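Local coordinates for programmed cell death 6-interacting protein (Homo sapiens, PDB 5WA1) that takes part in multivesicular body biogenesis, cytokinesis and membrane repair, and through this Bro1 domain binds the ESCRT-III proteins CHMP4A, CHMP4B and CHMP4C, at residues A[212-217]-A[243-248]; A[235-240]-A[354-359]; A[270-275]-A[303-308]; A[294-299]-A[342-347]. All coordinates share one frame; numbering follows the deposited sequence.

Contact 1 of 4, residues A[212-217]-A[243-248]; sequences MLAQAQ and DYFGDA
A214 sits between the two aromatic residues Y244 and F245. Its CB lies over the centre of the F245 ring, 3.7 Å from the ring centroid. The methyl is only 11° off the ring normal, so this is a CH-pi contact at the face. The same A214 CB meets Y244 CB at 3.5 Å. L213 makes the second CH-pi contact. Its CD2 stands over one face of the Y244 ring, 4.0 Å from the centroid, and is shifted toward the rim near CE1 and CZ. The CG of L213 is anti to the backbone N (chi1 -167°), which brings CD2 over the ring. Q217 CB lies at the edge of the Y244 ring, in plane, 3.7 Å from Y244 CD2. At Q215 the touching atom is CG, 4.1 Å from F245 CZ.

The polar ends are held from further out. Y244 OH hydrogen-bonds to T357 OG1. Q217 NE2 hydrogen-bonds to A356 O and L237 O, and Q217 OE1 to L358 N. Q215 OE1 accepts from I26 N. F245 also packs on L266, K269 and H270 of helix 262-287.

The small A214 lets the backbones come close, with its CA 5.0 Å from that of Y244. The segment axes approach to 8.5 Å at 160°. This is the antiparallel packing of consecutive helices 202-226 and 231-252, as expected of the TPR-like helical part of a Bro1 domain.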
loop_
_atom_site.group_PDB
_atom_site.type_symbol
_atom_site.label_atom_id
_atom_site.label_comp_id
_atom_site.label_asym_id
_atom_site.label_seq_id
_atom_site.Cartn_x
_atom_site.Cartn_y
_atom_site.Cartn_z
ATOM N N MET A 212 1.038 2.448 2.251
ATOM C CA MET A 212 0.304 2.304 0.998
ATOM C C MET A 212 -0.700 3.426 0.816
ATOM O O MET A 212 -0.929 3.891 -0.307
ATOM C CB MET A 212 -0.413 0.945 0.962
ATOM C CG MET A 212 0.519 -0.257 1.029
ATOM S SD MET A 212 1.700 -0.290 -0.340
ATOM C CE MET A 212 3.205 -0.822 0.478
ATOM N N LEU A 213 -1.322 3.870 1.906
ATOM C CA LEU A 213 -2.227 5.004 1.799
ATOM C C LEU A 213 -1.481 6.269 1.385
ATOM O O LEU A 213 -1.970 7.036 0.550
ATOM C CB LEU A 213 -2.963 5.216 3.119
ATOM C CG LEU A 213 -4.162 6.164 3.039
ATOM C CD1 LEU A 213 -5.320 5.500 2.307
ATOM C CD2 LEU A 213 -4.579 6.605 4.431
ATOM N N ALA A 214 -0.288 6.500 1.957
ATOM C CA ALA A 214 0.533 7.644 1.553
ATOM C C ALA A 214 0.883 7.580 0.077
ATOM O O ALA A 214 0.881 8.600 -0.619
ATOM C CB ALA A 214 1.821 7.694 2.380
ATOM N N GLN A 215 1.210 6.385 -0.418
ATOM C CA GLN A 215 1.617 6.283 -1.806
ATOM C C GLN A 215 0.427 6.462 -2.731
ATOM O O GLN A 215 0.577 7.039 -3.814
ATOM C CB GLN A 215 2.358 4.961 -2.032
ATOM C CG GLN A 215 3.695 5.028 -1.289
ATOM C CD GLN A 215 4.639 3.847 -1.482
ATOM O OE1 GLN A 215 5.853 4.024 -1.396
ATOM N NE2 GLN A 215 4.100 2.644 -1.703
ATOM N N ALA A 216 -0.763 6.028 -2.303
ATOM C CA ALA A 216 -1.968 6.325 -3.070
ATOM C C ALA A 216 -2.193 7.831 -3.174
ATOM O O ALA A 216 -2.487 8.347 -4.257
ATOM C CB ALA A 216 -3.181 5.643 -2.433
ATOM N N GLN A 217 -2.056 8.555 -2.053
ATOM C CA GLN A 217 -2.204 10.013 -2.083
ATOM C C GLN A 217 -1.144 10.656 -2.975
ATOM O O GLN A 217 -1.433 11.609 -3.712
ATOM C CB GLN A 217 -2.138 10.580 -0.663
ATOM C CG GLN A 217 -2.232 12.120 -0.559
ATOM C CD GLN A 217 -3.637 12.663 -0.832
ATOM O OE1 GLN A 217 -4.620 11.925 -0.790
ATOM N NE2 GLN A 217 -3.732 13.969 -1.110
ATOM N N ASP A 243 1.561 14.626 5.365
ATOM C CA ASP A 243 1.040 14.136 6.639
ATOM C C ASP A 243 1.073 12.611 6.711
ATOM O O ASP A 243 1.425 12.041 7.755
ATOM C CB ASP A 243 -0.389 14.631 6.855
ATOM C CG ASP A 243 -0.443 15.916 7.636
ATOM O OD1 ASP A 243 0.592 16.613 7.703
ATOM O OD2 ASP A 243 -1.519 16.223 8.185
ATOM N N TYR A 244 0.706 11.933 5.618
ATOM C CA TYR A 244 0.696 10.466 5.628
ATOM C C TYR A 244 2.104 9.902 5.722
ATOM O O TYR A 244 2.352 8.957 6.477
ATOM C CB TYR A 244 0.026 9.923 4.360
ATOM C CG TYR A 244 -1.461 10.080 4.282
ATOM C CD1 TYR A 244 -2.268 9.896 5.401
ATOM C CD2 TYR A 244 -2.067 10.378 3.067
ATOM C CE1 TYR A 244 -3.650 10.016 5.310
ATOM C CE2 TYR A 244 -3.442 10.505 2.968
ATOM C CZ TYR A 244 -4.225 10.322 4.082
ATOM O OH TYR A 244 -5.592 10.445 3.967
ATOM N N PHE A 245 3.030 10.422 4.906
ATOM C CA PHE A 245 4.414 9.962 4.996
ATOM C C PHE A 245 5.009 10.253 6.362
ATOM O O PHE A 245 5.776 9.438 6.899
ATOM C CB PHE A 245 5.268 10.601 3.903
ATOM C CG PHE A 245 5.072 9.971 2.555
ATOM C CD1 PHE A 245 5.426 8.651 2.338
ATOM C CD2 PHE A 245 4.530 10.693 1.512
ATOM C CE1 PHE A 245 5.234 8.061 1.090
ATOM C CE2 PHE A 245 4.354 10.129 0.270
ATOM C CZ PHE A 245 4.702 8.800 0.055
ATOM N N GLY A 246 4.671 11.408 6.941
ATOM C CA GLY A 246 5.196 11.747 8.257
ATOM C C GLY A 246 4.707 10.804 9.337
ATOM O O GLY A 246 5.486 10.326 10.167
ATOM N N ASP A 247 3.400 10.523 9.339
ATOM C CA ASP A 247 2.841 9.561 10.284
ATOM C C ASP A 247 3.484 8.190 10.112
ATOM O O ASP A 247 3.787 7.511 11.097
ATOM C CB ASP A 247 1.324 9.459 10.101
ATOM C CG ASP A 247 0.573 10.662 10.653
ATOM O OD1 ASP A 247 1.182 11.480 11.371
ATOM O OD2 ASP A 247 -0.638 10.778 10.377
ATOM N N ALA A 248 3.710 7.776 8.863
ATOM C CA ALA A 248 4.312 6.471 8.609
ATOM C C ALA A 248 5.741 6.396 9.138
ATOM O O ALA A 248 6.112 5.420 9.804
ATOM C CB ALA A 248 4.273 6.163 7.118
#

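Contact 2 of 4, residues A[235-240]-A[354-359]; sequences AKLANQ and GKATLV
Two hydrogen bonds tie K236 and N239 of the helix to the extended chain at A356 and G354, respectively. A356 N donates to K236 O at 3.1 Å, nearly straight at 160°. That oxygen already accepts the helical bond from Q240 N. The two donors reach it from opposite faces of its carbonyl plane. The second bond runs from N239 ND2 to G354 O, at 3.0 Å. With CG of N239 anti to the backbone N (chi1 -158°), the amide is turned toward G354, and G354 O lies close to the amide plane. The donor nevertheless stands above the carbonyl plane of G354. G354 O also receives a CA-H...O contact from K236 CA, 3.5 Å away.

Apolar contacts lie further along the chain. L237 CD2 presses on L358 CD2 at 3.5 Å, a tight carbon pair, and also reaches A356 CB at 4.1 Å. L237, A356 and L358 all pack on apolar side chains of the bound peptide.

Aliphatic parts of polar residues also touch. Q240 CB lies 3.4 Å from A356 O, and its CG runs beside T357. The K355 chain crosses N239 obliquely, with CE 3.5 Å from N239 ND2. K355 NZ forms a salt bridge with D243.

Polar bonds thus fix the backbone of the extended segment on helix 231-252, while its apolar side chains help form the peptide-binding surface of the Bro1 domain.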
loop_
_atom_site.group_PDB
_atom_site.type_symbol
_atom_site.label_atom_id
_atom_site.label_comp_id
_atom_site.label_asym_id
_atom_site.label_seq_id
_atom_site.Cartn_x
_atom_site.Cartn_y
_atom_site.Cartn_z
ATOM N N ALA A 235 -1.175 21.879 -4.083
ATOM C CA ALA A 235 -0.508 22.110 -2.806
ATOM C C ALA A 235 -1.207 21.365 -1.674
ATOM O O ALA A 235 -0.546 20.783 -0.808
ATOM C CB ALA A 235 -0.435 23.617 -2.510
ATOM N N LYS A 236 -2.542 21.367 -1.666
ATOM C CA LYS A 236 -3.286 20.643 -0.640
ATOM C C LYS A 236 -3.147 19.125 -0.777
ATOM O O LYS A 236 -3.149 18.417 0.238
ATOM C CB LYS A 236 -4.761 21.047 -0.696
ATOM C CG LYS A 236 -5.004 22.496 -0.305
ATOM C CD LYS A 236 -6.477 22.850 -0.368
ATOM C CE LYS A 236 -6.697 24.312 -0.037
ATOM N NZ LYS A 236 -8.119 24.715 -0.191
ATOM N N LEU A 237 -3.040 18.604 -2.001
ATOM C CA LEU A 237 -2.794 17.164 -2.161
ATOM C C LEU A 237 -1.400 16.788 -1.674
ATOM O O LEU A 237 -1.221 15.770 -0.991
ATOM C CB LEU A 237 -2.959 16.765 -3.624
ATOM C CG LEU A 237 -4.354 16.925 -4.247
ATOM C CD1 LEU A 237 -4.295 16.684 -5.737
ATOM C CD2 LEU A 237 -5.323 15.955 -3.615
ATOM N N ALA A 238 -0.395 17.601 -2.018
ATOM C CA ALA A 238 0.959 17.359 -1.535
ATOM C C ALA A 238 1.034 17.465 -0.022
ATOM O O ALA A 238 1.697 16.654 0.634
ATOM C CB ALA A 238 1.939 18.346 -2.186
ATOM N N ASN A 239 0.374 18.472 0.551
ATOM C CA ASN A 239 0.441 18.656 1.997
ATOM C C ASN A 239 -0.157 17.454 2.718
ATOM O O ASN A 239 0.369 16.998 3.744
ATOM C CB ASN A 239 -0.286 19.940 2.388
ATOM C CG ASN A 239 0.173 20.483 3.725
ATOM O OD1 ASN A 239 1.322 20.294 4.126
ATOM N ND2 ASN A 239 -0.728 21.145 4.431
ATOM N N GLN A 240 -1.255 16.921 2.187
ATOM C CA GLN A 240 -1.859 15.738 2.788
ATOM C C GLN A 240 -0.947 14.522 2.661
ATOM O O GLN A 240 -0.852 13.714 3.592
ATOM C CB GLN A 240 -3.216 15.459 2.142
ATOM C CG GLN A 240 -3.876 14.198 2.686
ATOM C CD GLN A 240 -4.137 14.285 4.169
ATOM O OE1 GLN A 240 -4.881 15.151 4.623
ATOM N NE2 GLN A 240 -3.523 13.390 4.936
ATOM N N GLY A 354 -3.714 24.144 3.339
ATOM C CA GLY A 354 -4.756 23.184 3.639
ATOM C C GLY A 354 -4.347 21.774 3.245
ATOM O O GLY A 354 -3.233 21.509 2.789
ATOM N N LYS A 355 -5.291 20.847 3.422
ATOM C CA LYS A 355 -5.067 19.434 3.140
ATOM C C LYS A 355 -6.283 18.868 2.427
ATOM O O LYS A 355 -7.418 19.144 2.819
ATOM C CB LYS A 355 -4.796 18.638 4.427
ATOM C CG LYS A 355 -3.386 18.852 4.952
ATOM C CD LYS A 355 -3.239 18.494 6.414
ATOM C CE LYS A 355 -1.896 18.984 6.917
ATOM N NZ LYS A 355 -1.767 18.833 8.391
ATOM N N ALA A 356 -6.044 18.081 1.379
ATOM C CA ALA A 356 -7.116 17.393 0.664
ATOM C C ALA A 356 -6.754 15.923 0.500
ATOM O O ALA A 356 -5.764 15.598 -0.163
ATOM C CB ALA A 356 -7.369 18.034 -0.702
ATOM N N THR A 357 -7.557 15.038 1.087
ATOM C CA THR A 357 -7.320 13.602 1.006
ATOM C C THR A 357 -8.241 13.003 -0.053
ATOM O O THR A 357 -9.463 13.162 0.016
ATOM C CB THR A 357 -7.527 12.926 2.366
ATOM O OG1 THR A 357 -7.619 11.503 2.190
ATOM C CG2 THR A 357 -8.783 13.439 3.054
ATOM N N LEU A 358 -7.646 12.344 -1.043
ATOM C CA LEU A 358 -8.364 11.689 -2.127
ATOM C C LEU A 358 -8.392 10.175 -1.993
ATOM O O LEU A 358 -8.909 9.496 -2.888
ATOM C CB LEU A 358 -7.728 12.059 -3.473
ATOM C CG LEU A 358 -8.294 13.287 -4.194
ATOM C CD1 LEU A 358 -9.637 12.941 -4.795
ATOM C CD2 LEU A 358 -8.434 14.463 -3.252
ATOM N N VAL A 359 -7.855 9.623 -0.910
ATOM C CA VAL A 359 -7.643 8.184 -0.815
ATOM C C VAL A 359 -8.318 7.634 0.429
ATOM O O VAL A 359 -8.530 8.345 1.419
ATOM C CB VAL A 359 -6.139 7.845 -0.822
ATOM C CG1 VAL A 359 -5.528 8.251 -2.153
ATOM C CG2 VAL A 359 -5.433 8.556 0.326
#

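Contact 3 of 4, residues A[270-275]-A[303-308]; sequences HCIMQA and ELIKTV
C271 meets V308 closely, with C271 CB only 3.4 Å from V308 CG2. The two carbons are pressed together. V308 holds CG2 anti to its carbonyl carbon and CG1 anti to its backbone N (chi1 172°), so its two methyls serve different neighbours. CG2 goes to C271, while CG1 goes to I272. The next residue, I272, touches with CG1, which lies 4.1 Å from V308 CG1 and 4.2 Å from I305 CD1. I272 crosses V308 at about a right angle and I305 obliquely. V316 and V318, in the loop after helix 291-311, also pack on I272.

These residues join helix 262-287 to helix 291-311, an antiparallel pair in the helical Bro1 domain. The segment axes come within 8.7 Å at 156°.

Beyond M273, which faces A238, A241 and A242 of helix 231-252, Q274 lies across L304. Its CB is 3.7 Å from L304 CD1, and its OE1 is nearer to CD2. L304 CD1 also reaches the backbone, 3.6 Å from A275 N. A275 CB then touches both L304 CB at 4.0 Å and I305 CG1 at 3.7 Å. F321 of helix 319-340 packs on A275 and I305.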
loop_
_atom_site.group_PDB
_atom_site.type_symbol
_atom_site.label_atom_id
_atom_site.label_comp_id
_atom_site.label_asym_id
_atom_site.label_seq_id
_atom_site.Cartn_x
_atom_site.Cartn_y
_atom_site.Cartn_z
ATOM N N HIS A 270 8.323 12.533 3.036
ATOM C CA HIS A 270 7.694 13.528 3.902
ATOM C C HIS A 270 8.207 14.935 3.576
ATOM O O HIS A 270 7.418 15.867 3.361
ATOM C CB HIS A 270 7.964 13.157 5.361
ATOM C CG HIS A 270 7.512 14.182 6.359
ATOM N ND1 HIS A 270 6.189 14.544 6.518
ATOM C CD2 HIS A 270 8.209 14.901 7.272
ATOM C CE1 HIS A 270 6.092 15.444 7.480
ATOM N NE2 HIS A 270 7.304 15.681 7.951
ATOM N N CYS A 271 9.525 15.088 3.466
ATOM C CA CYS A 271 10.093 16.402 3.167
ATOM C C CYS A 271 9.866 16.809 1.715
ATOM O O CYS A 271 9.653 17.996 1.430
ATOM C CB CYS A 271 11.584 16.416 3.498
ATOM S SG CYS A 271 11.956 16.188 5.245
ATOM N N ILE A 272 9.941 15.859 0.773
ATOM C CA ILE A 272 9.693 16.195 -0.625
ATOM C C ILE A 272 8.259 16.658 -0.806
ATOM O O ILE A 272 7.985 17.585 -1.577
ATOM C CB ILE A 272 10.016 15.007 -1.552
ATOM C CG1 ILE A 272 11.523 14.774 -1.627
ATOM C CG2 ILE A 272 9.437 15.240 -2.968
ATOM C CD1 ILE A 272 11.894 13.380 -2.155
ATOM N N MET A 273 7.336 16.032 -0.113
ATOM C CA MET A 273 5.970 16.431 -0.254
ATOM C C MET A 273 5.741 17.800 0.369
ATOM O O MET A 273 5.039 18.585 -0.184
ATOM C CB MET A 273 5.023 15.375 0.254
ATOM C CG MET A 273 4.943 14.120 -0.588
ATOM S SD MET A 273 4.674 14.326 -2.348
ATOM C CE MET A 273 2.995 14.800 -2.390
ATOM N N GLN A 274 6.315 18.072 1.527
ATOM C CA GLN A 274 6.188 19.411 2.098
ATOM C C GLN A 274 6.749 20.463 1.149
ATOM O O GLN A 274 6.151 21.527 0.975
ATOM C CB GLN A 274 6.885 19.495 3.458
ATOM C CG GLN A 274 6.169 18.726 4.574
ATOM C CD GLN A 274 6.641 19.124 5.964
ATOM O OE1 GLN A 274 7.760 19.604 6.139
ATOM N NE2 GLN A 274 5.778 18.937 6.954
ATOM N N ALA A 275 7.888 20.172 0.515
ATOM C CA ALA A 275 8.473 21.092 -0.458
ATOM C C ALA A 275 7.572 21.279 -1.679
ATOM O O ALA A 275 7.460 22.391 -2.213
ATOM C CB ALA A 275 9.855 20.583 -0.879
ATOM N N GLU A 303 14.998 24.864 1.436
ATOM C CA GLU A 303 15.588 24.324 2.657
ATOM C C GLU A 303 15.252 22.847 2.816
ATOM O O GLU A 303 16.127 22.026 3.129
ATOM C CB GLU A 303 15.084 25.133 3.850
ATOM C CG GLU A 303 15.787 24.893 5.164
ATOM C CD GLU A 303 15.412 25.943 6.190
ATOM O OE1 GLU A 303 14.539 26.787 5.879
ATOM O OE2 GLU A 303 15.991 25.932 7.295
ATOM N N LEU A 304 13.978 22.496 2.606
ATOM C CA LEU A 304 13.545 21.102 2.697
ATOM C C LEU A 304 14.263 20.225 1.678
ATOM O O LEU A 304 14.703 19.114 2.004
ATOM C CB LEU A 304 12.030 21.018 2.493
ATOM C CG LEU A 304 11.168 21.564 3.630
ATOM C CD1 LEU A 304 9.723 21.818 3.166
ATOM C CD2 LEU A 304 11.202 20.585 4.814
ATOM N N ILE A 305 14.397 20.708 0.441
ATOM C CA ILE A 305 15.024 19.916 -0.612
ATOM C C ILE A 305 16.528 19.804 -0.395
ATOM O O ILE A 305 17.127 18.753 -0.677
ATOM C CB ILE A 305 14.666 20.513 -1.987
ATOM C CG1 ILE A 305 13.231 20.135 -2.345
ATOM C CG2 ILE A 305 15.602 20.024 -3.079
ATOM C CD1 ILE A 305 12.957 18.633 -2.254
ATOM N N LYS A 306 17.163 20.858 0.128
ATOM C CA LYS A 306 18.579 20.761 0.477
ATOM C C LYS A 306 18.810 19.704 1.553
ATOM O O LYS A 306 19.794 18.955 1.498
ATOM C CB LYS A 306 19.099 22.121 0.945
ATOM C CG LYS A 306 20.579 22.145 1.307
ATOM C CD LYS A 306 21.006 23.543 1.725
ATOM C CE LYS A 306 22.369 23.536 2.398
ATOM N NZ LYS A 306 22.675 24.867 2.993
ATOM N N THR A 307 17.913 19.625 2.540
ATOM C CA THR A 307 18.080 18.636 3.604
ATOM C C THR A 307 17.929 17.218 3.066
ATOM O O THR A 307 18.639 16.302 3.502
ATOM C CB THR A 307 17.076 18.905 4.728
ATOM O OG1 THR A 307 17.232 20.250 5.195
ATOM C CG2 THR A 307 17.315 17.971 5.892
ATOM N N VAL A 308 17.018 17.023 2.113
ATOM C CA VAL A 308 16.827 15.713 1.499
ATOM C C VAL A 308 18.023 15.349 0.633
ATOM O O VAL A 308 18.467 14.191 0.611
ATOM C CB VAL A 308 15.515 15.708 0.696
ATOM C CG1 VAL A 308 15.374 14.438 -0.127
ATOM C CG2 VAL A 308 14.352 15.854 1.634
#

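Contact 4 of 4, residues A[294-299]-A[342-347]; sequences EIARLQ and DRVPDL
V344 packs with its two methyls on I295, and with one of them on A296 as well, both in helix 291-311. The segment 342-347 is irregular chain that follows helix 319-340 and lies along the helical body of the Bro1 domain. At its start, D342 OD2 accepts a hydrogen bond from G292 N at the start of helix 291-311, and D342 N bonds to N336 OD1 near the end of helix 319-340. V344 then does the main packing. Both its methyls, CG1 and CG2, meet I295 CG2 at 3.9 Å. CG1 is anti to the backbone N (chi1 178°) and also reaches A296 CB, again at 3.9 Å. The two side chains V344 and I295 cross at about a right angle. Q299 closes on V344 more loosely, its NE2 4.2 Å from V344 CG1. A332 and N336 of helix 319-340 also touch I295.

P345 follows. Its ring meets A296 through CD, 4.1 Å from A296 CB, and CG is about as near. Its carbonyl oxygen comes closer, with P345 O 3.4 Å from A296 CB. L350 packs on both P345 and A296. L347 turns back to the helix, and its CD2 ends 3.6 Å from A296 O.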
loop_
_atom_site.group_PDB
_atom_site.type_symbol
_atom_site.label_atom_id
_atom_site.label_comp_id
_atom_site.label_asym_id
_atom_site.label_seq_id
_atom_site.Cartn_x
_atom_site.Cartn_y
_atom_site.Cartn_z
ATOM N N GLU A 294 5.729 34.616 -1.730
ATOM C CA GLU A 294 6.300 33.672 -2.687
ATOM C C GLU A 294 7.736 33.321 -2.320
ATOM O O GLU A 294 8.122 32.146 -2.351
ATOM C CB GLU A 294 6.254 34.236 -4.114
ATOM C CG GLU A 294 6.813 33.222 -5.118
ATOM C CD GLU A 294 7.284 33.809 -6.451
ATOM O OE1 GLU A 294 7.269 35.052 -6.623
ATOM O OE2 GLU A 294 7.672 32.993 -7.331
ATOM N N ILE A 295 8.533 34.333 -1.966
ATOM C CA ILE A 295 9.936 34.122 -1.612
ATOM C C ILE A 295 10.047 33.279 -0.349
ATOM O O ILE A 295 10.883 32.372 -0.260
ATOM C CB ILE A 295 10.653 35.480 -1.451
ATOM C CG1 ILE A 295 10.879 36.129 -2.812
ATOM C CG2 ILE A 295 11.983 35.296 -0.724
ATOM C CD1 ILE A 295 11.236 37.616 -2.746
ATOM N N ALA A 296 9.229 33.586 0.663
ATOM C CA ALA A 296 9.284 32.838 1.918
ATOM C C ALA A 296 8.979 31.364 1.694
ATOM O O ALA A 296 9.616 30.490 2.293
ATOM C CB ALA A 296 8.302 33.426 2.928
ATOM N N ARG A 297 8.012 31.073 0.827
ATOM C CA ARG A 297 7.637 29.681 0.600
ATOM C C ARG A 297 8.678 28.959 -0.251
ATOM O O ARG A 297 9.006 27.800 0.018
ATOM C CB ARG A 297 6.243 29.624 -0.025
ATOM C CG ARG A 297 5.152 30.117 0.936
ATOM C CD ARG A 297 3.784 29.680 0.458
ATOM N NE ARG A 297 2.685 30.172 1.290
ATOM C CZ ARG A 297 2.270 29.606 2.422
ATOM N NH1 ARG A 297 2.874 28.517 2.897
ATOM N NH2 ARG A 297 1.249 30.135 3.086
ATOM N N LEU A 298 9.250 29.643 -1.247
ATOM C CA LEU A 298 10.336 29.047 -2.020
ATOM C C LEU A 298 11.564 28.804 -1.151
ATOM O O LEU A 298 12.286 27.818 -1.345
ATOM C CB LEU A 298 10.705 29.948 -3.210
ATOM C CG LEU A 298 9.721 30.036 -4.392
ATOM C CD1 LEU A 298 10.077 31.193 -5.366
ATOM C CD2 LEU A 298 9.648 28.714 -5.147
ATOM N N GLN A 299 11.834 29.704 -0.201
ATOM C CA GLN A 299 12.977 29.492 0.684
ATOM C C GLN A 299 12.761 28.264 1.543
ATOM O O GLN A 299 13.705 27.512 1.810
ATOM C CB GLN A 299 13.226 30.719 1.567
ATOM C CG GLN A 299 13.855 31.876 0.798
ATOM C CD GLN A 299 14.063 33.127 1.634
ATOM O OE1 GLN A 299 14.822 34.013 1.250
ATOM N NE2 GLN A 299 13.389 33.209 2.775
ATOM N N ASP A 342 8.601 44.021 -1.427
ATOM C CA ASP A 342 7.765 43.316 -0.465
ATOM C C ASP A 342 8.613 42.842 0.705
ATOM O O ASP A 342 9.724 42.338 0.519
ATOM C CB ASP A 342 7.106 42.086 -1.105
ATOM C CG ASP A 342 5.813 42.406 -1.859
ATOM O OD1 ASP A 342 5.509 43.583 -2.085
ATOM O OD2 ASP A 342 5.087 41.450 -2.215
ATOM N N ARG A 343 8.079 42.972 1.915
ATOM C CA ARG A 343 8.702 42.310 3.052
ATOM C C ARG A 343 8.515 40.805 2.923
ATOM O O ARG A 343 7.437 40.324 2.562
ATOM C CB ARG A 343 8.103 42.791 4.371
ATOM C CG ARG A 343 8.845 42.249 5.580
ATOM C CD ARG A 343 7.962 42.163 6.814
ATOM N NE ARG A 343 8.125 40.877 7.491
ATOM C CZ ARG A 343 9.032 40.634 8.432
ATOM N NH1 ARG A 343 9.865 41.593 8.823
ATOM N NH2 ARG A 343 9.105 39.431 8.987
ATOM N N VAL A 344 9.578 40.057 3.192
ATOM C CA VAL A 344 9.530 38.598 3.176
ATOM C C VAL A 344 9.102 38.142 4.567
ATOM O O VAL A 344 9.858 38.347 5.529
ATOM C CB VAL A 344 10.876 37.985 2.774
ATOM C CG1 VAL A 344 10.793 36.457 2.823
ATOM C CG2 VAL A 344 11.274 38.464 1.385
ATOM N N PRO A 345 7.918 37.557 4.724
ATOM C CA PRO A 345 7.463 37.171 6.065
ATOM C C PRO A 345 8.210 35.957 6.595
ATOM O O PRO A 345 8.688 35.109 5.833
ATOM C CB PRO A 345 5.976 36.851 5.853
ATOM C CG PRO A 345 5.902 36.417 4.419
ATOM C CD PRO A 345 6.952 37.194 3.670
ATOM N N ASP A 346 8.303 35.885 7.924
ATOM C CA ASP A 346 8.736 34.659 8.582
ATOM C C ASP A 346 7.730 33.545 8.326
ATOM O O ASP A 346 6.524 33.788 8.206
ATOM C CB ASP A 346 8.881 34.869 10.095
ATOM C CG ASP A 346 9.911 35.921 10.445
ATOM O OD1 ASP A 346 10.958 35.977 9.767
ATOM O OD2 ASP A 346 9.671 36.693 11.401
ATOM N N LEU A 347 8.233 32.310 8.273
ATOM C CA LEU A 347 7.373 31.161 7.989
ATOM C C LEU A 347 6.217 31.059 8.973
ATOM O O LEU A 347 5.103 30.680 8.591
ATOM C CB LEU A 347 8.187 29.874 8.015
ATOM C CG LEU A 347 9.001 29.616 6.755
ATOM C CD1 LEU A 347 9.614 28.237 6.839
ATOM C CD2 LEU A 347 8.121 29.762 5.516
#

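How the contacts relate
The four contacts run through the helical part of the Bro1 domain, each inside the region that interacts with CHMP4 proteins. Contacts 1 and 2 share helix 231-252 and touch directly, with centres 11 Å apart. Contact 3 joins the next two helices, 262-287 and 291-311, its centre about 15 Å from that of contact 1. Contact 4 shares helix 291-311 with contact 3. It lies about 16 Å from contact 3 and 27 Å from contact 1, between centres. Along the chain, contact 1 closes before contact 3 opens. Contacts 3 and 4 alternate, both inside the loop closed by contact 2. Successive helices thus stack side by side, and the chain after helix 319-340 runs back across them.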